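Local atomic coordinates of Tat-secreted protein Rv2525c (Mycobacterium tuberculosis, PDB entry 4PMQ), a protein that may act as a peptidoglycan hydrolase with glycosidase activity and, in vitro, cleaves p-nitrophenyl esters with a preference for the butyrate. Residues A52-L55 and S56-L60; N112-Y115 and E116-K119; Y141-S144 and K145-D148. One frame throughout, in Å; residues are numbered along the deposited sequence. Where two conformers were deposited one is given.

Contact 1. Residues A52-L55 and S56-L60; sequences ARDL and SGNGL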
loop_
_atom_site.group_PDB
_atom_site.type_symbol
_atom_site.label_atom_id
_atom_site.label_comp_id
_atom_site.label_asym_id
_atom_site.label_seq_id
_atom_site.Cartn_x
_atom_site.Cartn_y
_atom_site.Cartn_z
ATOM N N ALA A 52 2.204 -2.190 15.515
ATOM C CA ALA A 52 2.892 -0.929 15.183
ATOM C C ALA A 52 3.925 -0.580 16.274
ATOM O O ALA A 52 5.056 -0.180 15.972
ATOM C CB ALA A 52 1.874 0.196 15.065
ATOM N N ARG A 53 3.554 -0.806 17.541
ATOM C CA ARG A 53 4.462 -0.511 18.656
ATOM C C ARG A 53 5.680 -1.468 18.648
ATOM O O ARG A 53 6.813 -1.039 18.905
ATOM C CB ARG A 53 3.696 -0.577 19.975
ATOM C CG ARG A 53 2.812 0.655 20.154
ATOM C CD ARG A 53 2.275 0.793 21.577
ATOM N NE ARG A 53 3.358 0.880 22.563
ATOM C CZ ARG A 53 3.987 2.004 22.899
ATOM N NH1 ARG A 53 3.638 3.161 22.349
ATOM N NH2 ARG A 53 4.956 1.982 23.802
ATOM N N ASP A 54 5.455 -2.708 18.213
ATOM C CA ASP A 54 6.512 -3.728 18.111
ATOM C C ASP A 54 7.485 -3.343 17.000
ATOM O O ASP A 54 8.711 -3.358 17.215
ATOM C CB ASP A 54 5.900 -5.111 17.843
ATOM C CG ASP A 54 6.927 -6.237 17.764
ATOM O OD1 ASP A 54 7.965 -6.148 18.451
ATOM O OD2 ASP A 54 6.690 -7.202 17.017
ATOM N N LEU A 55 6.941 -2.971 15.821
ATOM C CA LEU A 55 7.791 -2.552 14.691
ATOM C C LEU A 55 8.632 -1.316 15.055
ATOM O O LEU A 55 9.862 -1.357 14.935
ATOM C CB LEU A 55 6.940 -2.249 13.441
ATOM C CG LEU A 55 6.230 -3.448 12.832
ATOM C CD1 LEU A 55 5.182 -3.031 11.810
ATOM C CD2 LEU A 55 7.226 -4.354 12.165
ATOM N N SER A 56 7.981 -0.220 15.494
ATOM C CA SER A 56 8.678 1.016 15.866
ATOM C C SER A 56 9.694 0.761 16.982
ATOM O O SER A 56 10.804 1.314 16.961
ATOM C CB SER A 56 7.687 2.090 16.303
ATOM O OG SER A 56 6.910 2.548 15.212
ATOM N N GLY A 57 9.318 -0.094 17.941
ATOM C CA GLY A 57 10.171 -0.457 19.077
ATOM C C GLY A 57 11.500 -1.080 18.682
ATOM O O GLY A 57 12.515 -0.887 19.360
ATOM N N ASN A 58 11.508 -1.809 17.559
ATOM C CA ASN A 58 12.679 -2.487 17.023
ATOM C C ASN A 58 13.382 -1.639 15.959
ATOM O O ASN A 58 14.215 -2.169 15.209
ATOM C CB ASN A 58 12.273 -3.853 16.453
ATOM C CG ASN A 58 12.072 -4.875 17.538
ATOM O OD1 ASN A 58 12.976 -5.654 17.846
ATOM N ND2 ASN A 58 10.912 -4.840 18.199
ATOM N N GLY A 59 13.040 -0.338 15.911
ATOM C CA GLY A 59 13.632 0.637 14.997
ATOM C C GLY A 59 13.221 0.417 13.553
ATOM O O GLY A 59 13.940 0.836 12.637
ATOM N N LEU A 60 12.083 -0.268 13.338
ATOM C CA LEU A 60 11.635 -0.554 11.969
ATOM C C LEU A 60 10.695 0.535 11.442
ATOM O O LEU A 60 9.968 1.164 12.230
ATOM C CB LEU A 60 10.959 -1.934 11.866
ATOM C CG LEU A 60 11.849 -3.138 12.136
ATOM C CD1 LEU A 60 11.018 -4.415 12.176
ATOM C CD2 LEU A 60 12.938 -3.289 11.042
#
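Leu55 O collects two backbone donors at the end of helix 49-57, Leu60 N at 2.9 Å and Asn58 N at 3.1 Å. They arrive from opposite faces of the carbonyl plane, and Asn58 N stands well above it, away from the lone-pair directions. Together with Gly59 N to Ser56 O, the bond from Leu60 N to Leu55 O makes a Schellman motif, with Gly59 as the C-prime residue at positive phi (70°). Before this, the last regular turns are held by Ser56 N to Ala52 O, almost straight at the hydrogen, and by Gly57 N to Arg53 O, which is short but more bent.

The side-chain polar contact belongs to Asn58. Its CG lies beside its own backbone N (chi1 -78°), which folds the amide back over the final turn, and ND2 gives a nearly straight bond of 2.8 Å to Asp54 O, close to the plane of the amide. Asp54 O also receives a weak bond from Asn58 N, so backbone and side chain of Asn58 both grip it. Asp54 OD1 is 3.2 Å from Asn58 ND2 at a poor angle, with carboxylate and amide planes nearly perpendicular; Asp54 OD2 is instead bound by Ala17 N.

The apolar part is one pair, Leu55 CD2 against Leu60 CD1 at 3.8 Å, the two side chains crossing at about a right angle.

Both leucines rest on Ile20 of helix 17-22, while Ala52, Leu55 and Ser56 touch Ile62 of strand 61-66. The turn thus ends the helix of the beta-alpha-beta unit 27-31, 49-57, 61-66 and leads into its second strand.

Contact 2. Residues N112-Y115 and E116-K119; sequences NPSY and EQYK
Ser114 and Gln117 face each other across the first turn of helix 115-133, each side chain reaching for the other's backbone. Ser114 OG accepts from Gln117 N at 3.0 Å; chi1 of 64° sets the hydroxyl between its own backbone N and carbonyl carbon, turned over the start of the helix. In return, Gln117 OE1 takes the N-H of Ser114 at 3.0 Å, with the donor tilted moderately from the plane of the amide. The glutamine chain runs extended beyond CG, alongside the serine, so that CG passes 3.4 Å from Ser114 OG before the amide arrives at Ser114 N. The carbonyl end also lies against Pro113, with Gln117 OE1 3.3 Å from Pro113 CA and the ring carbon CB a little beyond.

Glu116, two residues on, comes to the hydroxyl side of Ser114. Its chain bends at chi2 (-85°), bringing OE1 close enough for a water to bridge it to Ser114 OG, at 2.7 Å from each of these two oxygens. Ser114 OG therefore serves both the helix N-H and this water, while Glu116 OE2 is held by Asn120 ND2.

Away from the cap, Tyr115 and Tyr118 meet obliquely, Tyr115 CE1 lying 4.2 Å from Tyr118 CD2. Both rings also meet Trp149: Tyr115 edge-to-face, Tyr118 with the planes about 30° apart. Tyr118 is buried and its hydroxyl is bound to Asp153, whereas Tyr115 is exposed.

Behind the side chains, regular helix bonding begins with Tyr118 N to Ser114 O and Lys119 N to Tyr115 O, the latter almost straight at the hydrogen. The reciprocal pair of bonds between Ser114 and Gln117 is a capping box, which starts the helix after the loop that leaves strand 105-108.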
loop_
_atom_site.group_PDB
_atom_site.type_symbol
_atom_site.label_atom_id
_atom_site.label_comp_id
_atom_site.label_asym_id
_atom_site.label_seq_id
_atom_site.Cartn_x
_atom_site.Cartn_y
_atom_site.Cartn_z
ATOM N N ASN A 112 -4.256 -4.308 -13.777
ATOM C CA ASN A 112 -3.553 -3.815 -14.960
ATOM C C ASN A 112 -4.627 -3.160 -15.835
ATOM O O ASN A 112 -5.129 -3.777 -16.795
ATOM C CB ASN A 112 -2.819 -4.976 -15.674
ATOM C CG ASN A 112 -2.104 -4.490 -16.910
ATOM O OD1 ASN A 112 -1.856 -3.284 -17.040
ATOM N ND2 ASN A 112 -1.780 -5.413 -17.840
ATOM N N PRO A 113 -5.052 -1.936 -15.460
ATOM C CA PRO A 113 -6.211 -1.335 -16.134
ATOM C C PRO A 113 -5.918 -0.705 -17.482
ATOM O O PRO A 113 -4.801 -0.229 -17.732
ATOM C CB PRO A 113 -6.638 -0.231 -15.145
ATOM C CG PRO A 113 -5.342 0.201 -14.523
ATOM C CD PRO A 113 -4.578 -1.080 -14.346
ATOM N N SER A 114 -6.981 -0.603 -18.302
ATOM C CA SER A 114 -6.962 0.154 -19.544
ATOM C C SER A 114 -7.076 1.643 -19.225
ATOM O O SER A 114 -7.560 2.010 -18.130
ATOM C CB SER A 114 -8.144 -0.241 -20.412
ATOM O OG SER A 114 -9.333 0.141 -19.719
ATOM N N TYR A 115 -6.774 2.507 -20.231
ATOM C CA TYR A 115 -6.942 3.948 -20.055
ATOM C C TYR A 115 -8.441 4.271 -19.777
ATOM O O TYR A 115 -8.749 5.147 -18.961
ATOM C CB TYR A 115 -6.427 4.694 -21.295
ATOM C CG TYR A 115 -6.521 6.189 -21.136
ATOM C CD1 TYR A 115 -5.634 6.877 -20.315
ATOM C CD2 TYR A 115 -7.464 6.926 -21.847
ATOM C CE1 TYR A 115 -5.745 8.255 -20.129
ATOM C CE2 TYR A 115 -7.550 8.311 -21.714
ATOM C CZ TYR A 115 -6.691 8.973 -20.850
ATOM O OH TYR A 115 -6.774 10.337 -20.706
ATOM N N GLU A 116 -9.361 3.516 -20.411
ATOM C CA GLU A 116 -10.791 3.715 -20.169
ATOM C C GLU A 116 -11.138 3.465 -18.690
ATOM O O GLU A 116 -11.905 4.240 -18.105
ATOM C CB GLU A 116 -11.592 2.771 -21.096
ATOM C CG GLU A 116 -13.092 2.811 -20.922
ATOM C CD GLU A 116 -13.600 1.907 -19.811
ATOM O OE1 GLU A 116 -13.053 0.790 -19.663
ATOM O OE2 GLU A 116 -14.560 2.295 -19.105
ATOM N N GLN A 117 -10.581 2.392 -18.084
ATOM C CA GLN A 117 -10.860 2.074 -16.668
ATOM C C GLN A 117 -10.260 3.137 -15.774
ATOM O O GLN A 117 -10.893 3.573 -14.824
ATOM C CB GLN A 117 -10.323 0.683 -16.315
ATOM C CG GLN A 117 -11.193 -0.401 -16.961
ATOM C CD GLN A 117 -10.554 -1.763 -16.822
ATOM O OE1 GLN A 117 -9.324 -1.918 -16.886
ATOM N NE2 GLN A 117 -11.386 -2.767 -16.622
ATOM N N TYR A 118 -9.067 3.589 -16.111
ATOM C CA TYR A 118 -8.381 4.629 -15.332
ATOM C C TYR A 118 -9.211 5.924 -15.326
ATOM O O TYR A 118 -9.560 6.440 -14.252
ATOM C CB TYR A 118 -6.988 4.870 -15.929
ATOM C CG TYR A 118 -6.346 6.116 -15.334
ATOM C CD1 TYR A 118 -5.810 6.105 -14.043
ATOM C CD2 TYR A 118 -6.305 7.313 -16.049
ATOM C CE1 TYR A 118 -5.282 7.268 -13.466
ATOM C CE2 TYR A 118 -5.788 8.475 -15.481
ATOM C CZ TYR A 118 -5.298 8.453 -14.180
ATOM O OH TYR A 118 -4.757 9.596 -13.639
ATOM N N LYS A 119 -9.534 6.446 -16.519
ATOM C CA LYS A 119 -10.269 7.712 -16.617
ATOM C C LYS A 119 -11.683 7.627 -16.041
ATOM O O LYS A 119 -12.152 8.583 -15.401
ATOM C CB LYS A 119 -10.327 8.182 -18.075
ATOM C CG LYS A 119 -10.887 9.588 -18.265
ATOM C CD LYS A 119 -9.881 10.696 -17.853
ATOM C CE LYS A 119 -10.551 12.006 -17.479
ATOM N NZ LYS A 119 -11.469 12.505 -18.542
HETATM O O HOH W 1 -11.479 -1.047 -20.797
#

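Contact 3. Residues Y141-S144 and K145-D148; sequences YANS and KTID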
loop_
_atom_site.group_PDB
_atom_site.type_symbol
_atom_site.label_atom_id
_atom_site.label_comp_id
_atom_site.label_asym_id
_atom_site.label_seq_id
_atom_site.Cartn_x
_atom_site.Cartn_y
_atom_site.Cartn_z
ATOM N N TYR A 141 -0.693 2.433 -5.127
ATOM C CA TYR A 141 -0.021 1.173 -5.453
ATOM C C TYR A 141 -0.576 0.789 -6.815
ATOM O O TYR A 141 -1.774 0.528 -6.936
ATOM C CB TYR A 141 -0.297 0.087 -4.386
ATOM C CG TYR A 141 0.060 -1.331 -4.795
ATOM C CD1 TYR A 141 1.391 -1.769 -4.803
ATOM C CD2 TYR A 141 -0.929 -2.253 -5.125
ATOM C CE1 TYR A 141 1.712 -3.098 -5.092
ATOM C CE2 TYR A 141 -0.613 -3.564 -5.482
ATOM C CZ TYR A 141 0.706 -3.987 -5.446
ATOM O OH TYR A 141 0.979 -5.301 -5.734
ATOM N N ALA A 142 0.254 0.814 -7.851
ATOM C CA ALA A 142 -0.226 0.536 -9.210
ATOM C C ALA A 142 0.952 0.159 -10.078
ATOM O O ALA A 142 2.099 0.382 -9.645
ATOM C CB ALA A 142 -0.907 1.788 -9.779
ATOM N N ASN A 143 0.695 -0.293 -11.336
ATOM C CA ASN A 143 1.821 -0.556 -12.246
ATOM C C ASN A 143 2.378 0.815 -12.748
ATOM O O ASN A 143 1.810 1.893 -12.438
ATOM C CB ASN A 143 1.404 -1.460 -13.399
ATOM C CG ASN A 143 0.327 -0.870 -14.280
ATOM O OD1 ASN A 143 0.268 0.353 -14.520
ATOM N ND2 ASN A 143 -0.481 -1.723 -14.896
ATOM N N SER A 144 3.518 0.784 -13.446
ATOM C CA SER A 144 4.182 2.022 -13.857
ATOM C C SER A 144 3.375 2.833 -14.869
ATOM O O SER A 144 3.496 4.064 -14.861
ATOM C CB SER A 144 5.580 1.730 -14.389
ATOM O OG SER A 144 5.518 0.941 -15.552
ATOM N N LYS A 145 2.552 2.161 -15.705
ATOM C CA LYS A 145 1.678 2.841 -16.670
ATOM C C LYS A 145 0.632 3.689 -15.932
ATOM O O LYS A 145 0.367 4.844 -16.312
ATOM C CB LYS A 145 0.986 1.811 -17.573
ATOM C CG LYS A 145 0.147 2.458 -18.675
ATOM C CD LYS A 145 -0.328 1.441 -19.707
ATOM C CE LYS A 145 -0.701 2.061 -21.038
ATOM N NZ LYS A 145 0.358 2.948 -21.603
ATOM N N THR A 146 0.028 3.104 -14.901
ATOM C CA THR A 146 -1.016 3.756 -14.103
ATOM C C THR A 146 -0.398 4.893 -13.269
ATOM O O THR A 146 -1.000 5.972 -13.134
ATOM C CB THR A 146 -1.763 2.699 -13.256
ATOM O OG1 THR A 146 -2.335 1.718 -14.138
ATOM C CG2 THR A 146 -2.914 3.330 -12.436
ATOM N N ILE A 147 0.805 4.652 -12.723
ATOM C CA ILE A 147 1.529 5.687 -11.999
ATOM C C ILE A 147 1.750 6.868 -12.946
ATOM O O ILE A 147 1.480 8.011 -12.571
ATOM C CB ILE A 147 2.858 5.155 -11.417
ATOM C CG1 ILE A 147 2.576 4.248 -10.189
ATOM C CG2 ILE A 147 3.793 6.312 -11.030
ATOM C CD1 ILE A 147 3.821 3.442 -9.787
ATOM N N ASP A 148 2.163 6.588 -14.204
ATOM C CA ASP A 148 2.418 7.715 -15.108
ATOM C C ASP A 148 1.143 8.515 -15.394
ATOM O O ASP A 148 1.166 9.756 -15.416
ATOM C CB ASP A 148 3.059 7.270 -16.425
ATOM C CG ASP A 148 3.865 8.434 -16.943
ATOM O OD1 ASP A 148 4.996 8.631 -16.448
ATOM O OD2 ASP A 148 3.334 9.204 -17.785
HETATM O O HOH W 2 -2.162 -0.474 -11.995
#
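Asn143 OD1 is gripped twice by Thr146, at the N-terminus of helix 144-153. The backbone N of Thr146 comes to it at 2.8 Å, nearly in line with the side-chain C=O, while Thr146 OG1 donates to it at 3.0 Å from above the carbonyl plane. Asn143 takes a chi1 of 62°, which sets its amide between the backbone N and carbonyl carbon and swings OD1 back to the N-H of Thr146. The two side chains cross at about a right angle, and the other end of the amide is fixed by ND2 bonding to Trp164 O. A water accepts from Asn143 N and donates to Thr146 OG1, closing a small polar ring beside the cap.

Close packing accompanies this cap. The methyl of Ala142 meets Thr146 CG2 at 3.7 Å, and lies a looser 4.3 Å from Ile147 CG1. Ile147 CD1 is a methyl set by a backbone carbonyl, 3.5 Å from Ala142 O. Ile147 continues onto Phe159 and Gln161 of strand 158-161.

The outer side is looser. Of the Lys145 side chain, CB lies near Asn143 OD1 (3.5 Å); the rest leads away. Asp148 is also exposed, and its carboxylate OD1 turns to His172. Regular helix bonding runs from Ile147 N to Asn143 O and from Asp148 N to Ser144 O.

Asn143 is thus a side-chain N-cap where the chain turns from strand 138-142 into helix 144-153, within a beta-alpha-beta unit completed by strand 158-161, consistent with the TIM-barrel-like fold of this glycoside hydrolase-like family.

Overall arrangement
All three contacts are helix ends, but only contact 1 is a C-terminus, closed by a Schellman motif and a side-chain amide; contacts 2 and 3 are N-termini. Contact 3 is the most buried, and its cap takes two bonds on one amide oxygen; the more exposed cap of contact 2 is a reciprocal box with a water beside it. Contact 1 is likewise partly exposed. No helix or strand is shared, yet helix 115-133 and strand 138-142 follow each other in the chain, and contacts 2 and 3 touch, Pro113 CG packing 3.4 Å from Thr146 OG1. Contact 1 sits across the chain's centre from both.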